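Local coordinates for Galactose/lactose metabolism regulatory protein GAL80 (Saccharomyces cerevisiae, PDB 3BTV) that binds the transcriptional activator GAL4 and blocks its action when no inducing sugar is present, so keeping the yeast galactose and lactose metabolic genes switched off, at residues Ile150-Pro159 against Asn367-Ile375; Tyr228-Val236 against Ser421-Ser431. The protein carries 1 engineered substitution. All coordinates share one frame; numbering follows the deposited sequence.

Contact 1: residues Ile150-Pro159 against Asn367-Ile375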
loop_
_atom_site.group_PDB
_atom_site.type_symbol
_atom_site.label_atom_id
_atom_site.label_comp_id
_atom_site.label_asym_id
_atom_site.label_seq_id
_atom_site.Cartn_x
_atom_site.Cartn_y
_atom_site.Cartn_z
ATOM N N ILE B 150 -6.066 22.468 -23.669
ATOM C CA ILE B 150 -6.814 21.501 -22.876
ATOM C C ILE B 150 -6.098 20.155 -22.936
ATOM O O ILE B 150 -5.631 19.748 -24.000
ATOM C CB ILE B 150 -8.258 21.337 -23.403
ATOM C CG1 ILE B 150 -8.943 22.697 -23.567
ATOM C CG2 ILE B 150 -9.088 20.434 -22.485
ATOM C CD1 ILE B 150 -9.216 23.113 -25.029
ATOM N N ILE B 151 -5.990 19.475 -21.799
ATOM C CA ILE B 151 -5.503 18.100 -21.785
ATOM C C ILE B 151 -6.667 17.190 -21.404
ATOM O O ILE B 151 -7.467 17.535 -20.537
ATOM C CB ILE B 151 -4.327 17.892 -20.785
ATOM C CG1 ILE B 151 -3.707 16.497 -20.943
ATOM C CG2 ILE B 151 -4.778 18.091 -19.344
ATOM C CD1 ILE B 151 -2.830 16.356 -22.211
ATOM N N SER B 152 -6.758 16.028 -22.042
ATOM C CA SER B 152 -7.819 15.077 -21.740
ATOM C C SER B 152 -7.582 14.295 -20.440
ATOM O O SER B 152 -7.377 13.078 -20.461
ATOM C CB SER B 152 -8.012 14.103 -22.897
ATOM O OG SER B 152 -9.227 13.391 -22.743
ATOM N N LEU B 153 -7.602 14.993 -19.311
ATOM C CA LEU B 153 -7.625 14.328 -18.005
ATOM C C LEU B 153 -9.099 14.273 -17.565
ATOM O O LEU B 153 -9.484 14.840 -16.542
ATOM C CB LEU B 153 -6.760 15.078 -16.989
ATOM C CG LEU B 153 -5.236 14.986 -17.219
ATOM C CD1 LEU B 153 -4.456 15.889 -16.265
ATOM C CD2 LEU B 153 -4.736 13.551 -17.077
ATOM N N GLN B 154 -9.909 13.589 -18.368
ATOM C CA GLN B 154 -11.362 13.643 -18.244
ATOM C C GLN B 154 -11.876 13.032 -16.951
ATOM O O GLN B 154 -13.075 13.101 -16.660
ATOM C CB GLN B 154 -12.032 12.974 -19.445
ATOM C CG GLN B 154 -12.079 11.466 -19.355
ATOM C CD GLN B 154 -10.732 10.828 -19.588
ATOM O OE1 GLN B 154 -9.945 11.302 -20.405
ATOM N NE2 GLN B 154 -10.458 9.745 -18.871
ATOM N N GLY B 155 -10.968 12.436 -16.177
ATOM C CA GLY B 155 -11.312 11.894 -14.874
ATOM C C GLY B 155 -11.737 13.012 -13.934
ATOM O O GLY B 155 -12.563 12.827 -13.032
ATOM N N ARG B 156 -11.158 14.186 -14.141
ATOM C CA ARG B 156 -11.509 15.349 -13.342
ATOM C C ARG B 156 -12.971 15.756 -13.559
ATOM O O ARG B 156 -13.503 16.578 -12.814
ATOM C CB ARG B 156 -10.589 16.527 -13.682
ATOM C CG ARG B 156 -9.122 16.305 -13.346
ATOM C CD ARG B 156 -8.278 17.548 -13.665
ATOM N NE ARG B 156 -7.005 17.498 -12.950
ATOM C CZ ARG B 156 -6.362 18.562 -12.483
ATOM N NH1 ARG B 156 -6.876 19.771 -12.646
ATOM N NH2 ARG B 156 -5.216 18.415 -11.829
ATOM N N LYS B 157 -13.606 15.190 -14.589
ATOM C CA LYS B 157 -14.990 15.526 -14.951
ATOM C C LYS B 157 -15.971 14.412 -14.608
ATOM O O LYS B 157 -17.156 14.509 -14.906
ATOM C CB LYS B 157 -15.109 15.824 -16.454
ATOM C CG LYS B 157 -14.515 17.148 -16.885
ATOM C CD LYS B 157 -15.086 18.327 -16.099
ATOM C CE LYS B 157 -14.219 19.565 -16.311
ATOM N NZ LYS B 157 -14.503 20.684 -15.369
ATOM N N SER B 158 -15.478 13.338 -14.011
ATOM C CA SER B 158 -16.364 12.268 -13.563
ATOM C C SER B 158 -17.304 12.779 -12.471
ATOM O O SER B 158 -16.905 13.573 -11.621
ATOM C CB SER B 158 -15.561 11.091 -13.021
ATOM O OG SER B 158 -16.366 10.273 -12.177
ATOM N N PRO B 159 -18.559 12.315 -12.485
ATOM C CA PRO B 159 -19.502 12.775 -11.462
ATOM C C PRO B 159 -19.077 12.240 -10.097
ATOM O O PRO B 159 -19.290 12.892 -9.080
ATOM C CB PRO B 159 -20.836 12.143 -11.896
ATOM C CG PRO B 159 -20.631 11.723 -13.330
ATOM C CD PRO B 159 -19.179 11.383 -13.440
ATOM N N ASN B 367 -17.486 10.954 -19.332
ATOM C CA ASN B 367 -16.453 11.833 -18.813
ATOM C C ASN B 367 -15.936 12.784 -19.878
ATOM O O ASN B 367 -15.807 13.985 -19.630
ATOM C CB ASN B 367 -15.327 11.035 -18.161
ATOM C CG ASN B 367 -15.800 10.301 -16.926
ATOM O OD1 ASN B 367 -16.923 10.505 -16.484
ATOM N ND2 ASN B 367 -14.944 9.452 -16.356
ATOM N N ILE B 368 -15.660 12.258 -21.068
ATOM C CA ILE B 368 -15.219 13.114 -22.167
ATOM C C ILE B 368 -16.317 14.106 -22.544
ATOM O O ILE B 368 -16.038 15.244 -22.923
ATOM C CB ILE B 368 -14.798 12.313 -23.425
ATOM C CG1 ILE B 368 -13.378 11.758 -23.268
ATOM C CG2 ILE B 368 -14.831 13.206 -24.645
ATOM C CD1 ILE B 368 -13.279 10.599 -22.305
ATOM N N HIS B 369 -17.567 13.677 -22.425
ATOM C CA HIS B 369 -18.681 14.547 -22.777
ATOM C C HIS B 369 -18.695 15.750 -21.852
ATOM O O HIS B 369 -18.868 16.889 -22.288
ATOM C CB HIS B 369 -20.009 13.801 -22.664
ATOM C CG HIS B 369 -21.193 14.623 -23.071
ATOM N ND1 HIS B 369 -21.982 15.296 -22.164
ATOM C CD2 HIS B 369 -21.710 14.894 -24.293
ATOM C CE1 HIS B 369 -22.940 15.940 -22.808
ATOM N NE2 HIS B 369 -22.797 15.712 -24.101
ATOM N N ARG B 370 -18.499 15.481 -20.566
ATOM C CA ARG B 370 -18.582 16.507 -19.536
ATOM C C ARG B 370 -17.401 17.459 -19.640
ATOM O O ARG B 370 -17.475 18.612 -19.214
ATOM C CB ARG B 370 -18.676 15.867 -18.142
ATOM C CG ARG B 370 -20.066 15.300 -17.844
ATOM C CD ARG B 370 -20.077 14.328 -16.669
ATOM N NE ARG B 370 -19.910 14.998 -15.377
ATOM C CZ ARG B 370 -20.867 15.126 -14.458
ATOM N NH1 ARG B 370 -22.083 14.624 -14.664
ATOM N NH2 ARG B 370 -20.603 15.754 -13.321
ATOM N N LEU B 371 -16.310 16.971 -20.220
ATOM C CA LEU B 371 -15.153 17.820 -20.494
ATOM C C LEU B 371 -15.488 18.836 -21.598
ATOM O O LEU B 371 -15.225 20.031 -21.464
ATOM C CB LEU B 371 -13.949 16.963 -20.899
ATOM C CG LEU B 371 -12.681 17.710 -21.310
ATOM C CD1 LEU B 371 -12.291 18.737 -20.250
ATOM C CD2 LEU B 371 -11.548 16.718 -21.564
ATOM N N TYR B 372 -16.065 18.346 -22.690
ATOM C CA TYR B 372 -16.512 19.215 -23.775
ATOM C C TYR B 372 -17.504 20.245 -23.264
ATOM O O TYR B 372 -17.406 21.424 -23.587
ATOM C CB TYR B 372 -17.147 18.404 -24.905
ATOM C CG TYR B 372 -16.161 17.992 -25.970
ATOM C CD1 TYR B 372 -15.458 16.802 -25.864
ATOM C CD2 TYR B 372 -15.919 18.805 -27.075
ATOM C CE1 TYR B 372 -14.544 16.431 -26.824
ATOM C CE2 TYR B 372 -15.006 18.438 -28.047
ATOM C CZ TYR B 372 -14.322 17.249 -27.912
ATOM O OH TYR B 372 -13.410 16.864 -28.862
ATOM N N GLN B 373 -18.454 19.792 -22.456
ATOM C CA GLN B 373 -19.455 20.686 -21.893
ATOM C C GLN B 373 -18.789 21.809 -21.099
ATOM O O GLN B 373 -19.135 22.981 -21.253
ATOM C CB GLN B 373 -20.440 19.910 -21.013
ATOM C CG GLN B 373 -21.609 20.731 -20.499
ATOM C CD GLN B 373 -22.651 21.003 -21.571
ATOM O OE1 GLN B 373 -22.817 22.139 -22.022
ATOM N NE2 GLN B 373 -23.355 19.956 -21.993
ATOM N N SER B 374 -17.819 21.452 -20.264
ATOM C CA SER B 374 -17.150 22.436 -19.424
ATOM C C SER B 374 -16.376 23.442 -20.281
ATOM O O SER B 374 -16.151 24.584 -19.873
ATOM C CB SER B 374 -16.240 21.755 -18.389
ATOM O OG SER B 374 -14.956 21.470 -18.920
ATOM N N ILE B 375 -15.990 23.020 -21.480
ATOM C CA ILE B 375 -15.270 23.897 -22.391
ATOM C C ILE B 375 -16.175 25.004 -22.941
ATOM O O ILE B 375 -15.879 26.189 -22.790
ATOM C CB ILE B 375 -14.640 23.114 -23.552
ATOM C CG1 ILE B 375 -13.516 22.215 -23.036
ATOM C CG2 ILE B 375 -14.096 24.076 -24.610
ATOM C CD1 ILE B 375 -12.810 21.418 -24.120
#
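The guanidinium group of Arg370 carries the ring of Pro159 over one face, with Pro159 CG 3.5 Å from Arg370 NH1 and displaced toward the rim of the plane. The same group donates from NE to the backbone oxygen of Lys157 (Arg370 NE to Lys157 O 2.8 Å). The donor stands nearly in line with that C=O, but the oxygen lies 30° out of the guanidinium plane and the N-H angle is only 131°, a bent bond. The arginine chain is bent at chi3 (73°), which turns NE to the Lys157 carbonyl; a long cationic chain with a flat end suits a place where a turn offers both a carbonyl oxygen to bond and a proline ring to lie against. The amide plane of Asn367 is nearly coplanar with that of Gln154, although the two side chains cross at about a right angle; Asn367 CB lies 3.4 Å from Gln154 O, while Asn367 OD1 accepts from Tyr361. Lys157 lays its methylenes along the helix: CG packs 3.7 Å from Leu371 CA, and CE reaches Ser374 OG at 3.3 Å, before NZ bonds to Gly401 O. Ser374 OG turns back to Leu371 O (2.9 Å), an oxygen that also accepts from Ile375 N on the same face. Further along, Ile150 and Ile375 meet tip to tip through their CD1 atoms, 4.1 Å apart, branched apolar chains fitting a buried seam. Segment 367-375 of helix 363-380 runs almost antiparallel to 150-152, the end of strand 148-152, an edge strand of the parallel Rossmann-fold sheet, whose neighbour 121-125 adds Phe123 against Leu371, while helix 39-45 packs on Tyr372.

Contact 2: residues Tyr228-Val236 against Ser421-Ser431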
loop_
_atom_site.group_PDB
_atom_site.type_symbol
_atom_site.label_atom_id
_atom_site.label_comp_id
_atom_site.label_asym_id
_atom_site.label_seq_id
_atom_site.Cartn_x
_atom_site.Cartn_y
_atom_site.Cartn_z
ATOM N N TYR B 228 -0.902 18.677 -3.951
ATOM C CA TYR B 228 0.182 17.974 -4.628
ATOM C C TYR B 228 1.007 17.181 -3.613
ATOM O O TYR B 228 0.808 17.293 -2.406
ATOM C CB TYR B 228 1.102 18.951 -5.383
ATOM C CG TYR B 228 0.383 19.712 -6.475
ATOM C CD1 TYR B 228 0.175 21.080 -6.376
ATOM C CD2 TYR B 228 -0.116 19.053 -7.589
ATOM C CE1 TYR B 228 -0.500 21.775 -7.372
ATOM C CE2 TYR B 228 -0.785 19.735 -8.583
ATOM C CZ TYR B 228 -0.976 21.095 -8.468
ATOM O OH TYR B 228 -1.650 21.764 -9.460
ATOM N N PHE B 229 1.946 16.388 -4.117
ATOM C CA PHE B 229 2.798 15.585 -3.244
ATOM C C PHE B 229 3.995 16.371 -2.744
ATOM O O PHE B 229 4.485 17.250 -3.432
ATOM C CB PHE B 229 3.275 14.328 -3.963
ATOM C CG PHE B 229 2.230 13.275 -4.064
ATOM C CD1 PHE B 229 1.364 13.249 -5.142
ATOM C CD2 PHE B 229 2.088 12.326 -3.066
ATOM C CE1 PHE B 229 0.380 12.282 -5.228
ATOM C CE2 PHE B 229 1.099 11.345 -3.148
ATOM C CZ PHE B 229 0.250 11.333 -4.231
ATOM N N SER B 230 4.463 16.038 -1.548
ATOM C CA SER B 230 5.663 16.639 -0.989
ATOM C C SER B 230 6.842 15.719 -1.291
ATOM O O SER B 230 7.842 16.132 -1.880
ATOM C CB SER B 230 5.491 16.826 0.524
ATOM O OG SER B 230 6.737 16.888 1.185
ATOM N N ARG B 231 6.708 14.457 -0.897
ATOM C CA ARG B 231 7.768 13.471 -1.081
ATOM C C ARG B 231 7.188 12.191 -1.664
ATOM O O ARG B 231 6.058 11.851 -1.381
ATOM C CB ARG B 231 8.451 13.180 0.259
ATOM C CG ARG B 231 9.104 14.423 0.886
ATOM C CD ARG B 231 9.883 14.118 2.165
ATOM N NE ARG B 231 11.172 13.486 1.888
ATOM C CZ ARG B 231 12.229 13.544 2.695
ATOM N NH1 ARG B 231 12.160 14.220 3.837
ATOM N NH2 ARG B 231 13.359 12.935 2.354
ATOM N N ILE B 232 7.962 11.492 -2.484
ATOM C CA ILE B 232 7.531 10.216 -3.028
ATOM C C ILE B 232 8.669 9.212 -3.114
ATOM O O ILE B 232 9.845 9.573 -3.216
ATOM C CB ILE B 232 6.942 10.369 -4.435
ATOM C CG1 ILE B 232 8.015 10.913 -5.381
ATOM C CG2 ILE B 232 5.767 11.327 -4.408
ATOM C CD1 ILE B 232 8.095 10.227 -6.714
ATOM N N ASN B 233 8.301 7.942 -3.095
ATOM C CA ASN B 233 9.212 6.863 -3.430
ATOM C C ASN B 233 8.480 5.858 -4.291
ATOM O O ASN B 233 7.337 5.503 -4.008
ATOM C CB ASN B 233 9.709 6.139 -2.175
ATOM C CG ASN B 233 10.874 5.194 -2.478
ATOM O OD1 ASN B 233 12.038 5.590 -2.431
ATOM N ND2 ASN B 233 10.559 3.943 -2.800
ATOM N N ALA B 234 9.139 5.377 -5.330
ATOM C CA ALA B 234 8.541 4.361 -6.186
ATOM C C ALA B 234 9.475 3.194 -6.481
ATOM O O ALA B 234 10.695 3.340 -6.543
ATOM C CB ALA B 234 8.080 4.975 -7.472
ATOM N N MET B 235 8.885 2.031 -6.677
ATOM C CA MET B 235 9.603 0.913 -7.255
ATOM C C MET B 235 8.794 0.440 -8.452
ATOM O O MET B 235 7.588 0.183 -8.339
ATOM C CB MET B 235 9.768 -0.212 -6.246
ATOM C CG MET B 235 10.516 0.200 -4.993
ATOM S SD MET B 235 10.512 -1.104 -3.745
ATOM C CE MET B 235 11.384 -0.278 -2.410
ATOM N N VAL B 236 9.464 0.337 -9.595
ATOM C CA VAL B 236 8.818 0.008 -10.858
ATOM C C VAL B 236 9.358 -1.334 -11.325
ATOM O O VAL B 236 10.563 -1.557 -11.341
ATOM C CB VAL B 236 9.107 1.095 -11.905
ATOM C CG1 VAL B 236 8.461 0.754 -13.244
ATOM C CG2 VAL B 236 8.622 2.443 -11.385
ATOM N N SER B 421 12.917 8.075 -8.969
ATOM C CA SER B 421 12.926 7.452 -7.662
ATOM C C SER B 421 13.328 5.991 -7.726
ATOM O O SER B 421 14.136 5.527 -6.930
ATOM C CB SER B 421 11.525 7.551 -7.007
ATOM O OG SER B 421 11.550 6.852 -5.787
ATOM N N ASN B 422 12.718 5.263 -8.651
ATOM C CA ASN B 422 13.044 3.865 -8.866
ATOM C C ASN B 422 14.526 3.665 -9.267
ATOM O O ASN B 422 15.220 2.797 -8.741
ATOM C CB ASN B 422 12.144 3.297 -9.964
ATOM C CG ASN B 422 12.434 1.843 -10.254
ATOM O OD1 ASN B 422 12.284 0.990 -9.388
ATOM N ND2 ASN B 422 12.861 1.553 -11.478
ATOM N N MET B 423 15.003 4.471 -10.193
ATOM C CA MET B 423 16.351 4.224 -10.703
ATOM C C MET B 423 17.386 4.583 -9.641
ATOM O O MET B 423 18.280 3.790 -9.353
ATOM C CB MET B 423 16.580 4.942 -12.031
ATOM C CG MET B 423 17.491 6.148 -11.956
ATOM S SD MET B 423 18.147 6.590 -13.580
ATOM C CE MET B 423 16.632 6.724 -14.525
ATOM N N MET B 424 17.216 5.742 -9.009
ATOM C CA MET B 424 18.106 6.196 -7.935
ATOM C C MET B 424 17.906 5.436 -6.633
ATOM O O MET B 424 18.758 5.468 -5.747
ATOM C CB MET B 424 17.892 7.686 -7.654
ATOM C CG MET B 424 18.217 8.621 -8.809
ATOM S SD MET B 424 17.825 10.346 -8.428
ATOM C CE MET B 424 18.858 10.657 -6.994
ATOM N N GLY B 425 16.771 4.766 -6.497
ATOM C CA GLY B 425 16.446 4.157 -5.228
ATOM C C GLY B 425 16.394 5.209 -4.131
ATOM O O GLY B 425 16.790 4.958 -2.988
ATOM N N SER B 426 15.895 6.394 -4.461
ATOM C CA SER B 426 15.717 7.420 -3.432
ATOM C C SER B 426 14.293 7.951 -3.310
ATOM O O SER B 426 13.519 7.957 -4.268
ATOM C CB SER B 426 16.648 8.606 -3.670
ATOM O OG SER B 426 16.082 9.484 -4.622
ATOM N N THR B 427 13.982 8.418 -2.110
ATOM C CA THR B 427 12.780 9.185 -1.861
ATOM C C THR B 427 13.028 10.612 -2.327
ATOM O O THR B 427 13.950 11.277 -1.859
ATOM C CB THR B 427 12.458 9.185 -0.370
ATOM O OG1 THR B 427 12.200 7.843 0.049
ATOM C CG2 THR B 427 11.245 10.066 -0.076
ATOM N N LEU B 428 12.198 11.081 -3.248
ATOM C CA LEU B 428 12.393 12.384 -3.863
ATOM C C LEU B 428 11.450 13.462 -3.361
ATOM O O LEU B 428 10.245 13.224 -3.192
ATOM C CB LEU B 428 12.236 12.272 -5.379
ATOM C CG LEU B 428 13.258 11.398 -6.103
ATOM C CD1 LEU B 428 13.046 11.487 -7.631
ATOM C CD2 LEU B 428 14.669 11.864 -5.707
ATOM N N ASN B 429 11.999 14.654 -3.147
ATOM C CA ASN B 429 11.177 15.815 -2.832
ATOM C C ASN B 429 10.623 16.435 -4.107
ATOM O O ASN B 429 11.373 17.017 -4.887
ATOM C CB ASN B 429 11.983 16.859 -2.054
ATOM C CG ASN B 429 11.135 18.037 -1.616
ATOM O OD1 ASN B 429 10.465 18.668 -2.427
ATOM N ND2 ASN B 429 11.166 18.341 -0.327
ATOM N N VAL B 430 9.312 16.321 -4.316
ATOM C CA VAL B 430 8.693 16.816 -5.541
ATOM C C VAL B 430 7.859 18.069 -5.288
ATOM O O VAL B 430 7.043 18.469 -6.122
ATOM C CB VAL B 430 7.787 15.740 -6.163
ATOM C CG1 VAL B 430 8.616 14.554 -6.610
ATOM C CG2 VAL B 430 6.729 15.309 -5.156
ATOM N N SER B 431 8.065 18.677 -4.130
ATOM C CA SER B 431 7.307 19.859 -3.720
ATOM C C SER B 431 7.204 20.976 -4.767
ATOM O O SER B 431 6.175 21.642 -4.856
ATOM C CB SER B 431 7.909 20.437 -2.439
ATOM O OG SER B 431 7.894 19.477 -1.400
HETATM O O HOH W 1 4.346 18.146 -6.003
#
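Ser421 OG takes part in two hydrogen bonds: it accepts from Ala234 N (2.9 Å, N-H angle 162°) and donates to Ser426 O (2.7 Å). With OG anti to the backbone N of Ser421 (chi1 176°), this small hydroxyl joins the strand to the chain leaving the helix. One residue on, Asn422 OD1 accepts from Val236 N at 2.9 Å; the N-H points almost straight at the oxygen, yet the donor stands above the carbonyl plane, 76° out of it, rather than on a lone pair. Val236 packs across the Asn422 side chain at about a right angle. The helix ends in a Schellman motif with Gly425 at C-prime, where positive phi is readily adopted by glycine. Beyond it Leu428 and Ile232 form an antiparallel hydrogen-bonded pair, Leu428 N to Ile232 O measuring 2.8 Å, and Arg231 with Asn429 is the adjoining non-hydrogen-bonded pair. The two pairs send their side chains to different faces of the sheet; Ile232 CG1 meets Val430 CG1 at 3.9 Å, beta-branched apolar chains suited to a buried place, Ile232 in the strand and Val430 in the loop after strand 428-429. Asn429 OD1 accepts from Ser431 N, an Asx turn, and also from Ser431 OG on the same face of its plane. A water donates to both Phe229 O and Val430 O, bridging the two backbones. Strand 428-429 is an edge strand, within this chain, of the mixed sheet and pairs with 229-237, whose other neighbour is 264-271; there Phe267 meets Phe229 edge-to-face, helix 209-225 packs on Phe229, and the second subunit reaches Asn233 and Thr427.

In the fold
From the N terminus the chain first builds the parallel sheet, and strand 148-152 with the turn after it supplies the first half of contact 1. The chain then enters the mixed sheet, where 228-236 supplies the first half of contact 2. Helix 363-380 returns to close the first loop, of 207 intervening residues; helix 405-424 and strand 428-429 follow to close the second, of 184. The segments alternate, so the loops cross rather than nest. Contact 1 ties the edge of the Rossmann-fold sheet to a late helix, and contact 2 adds a last strand to the mixed sheet, where the second subunit packs against it. Their centres lie about 29 Å apart.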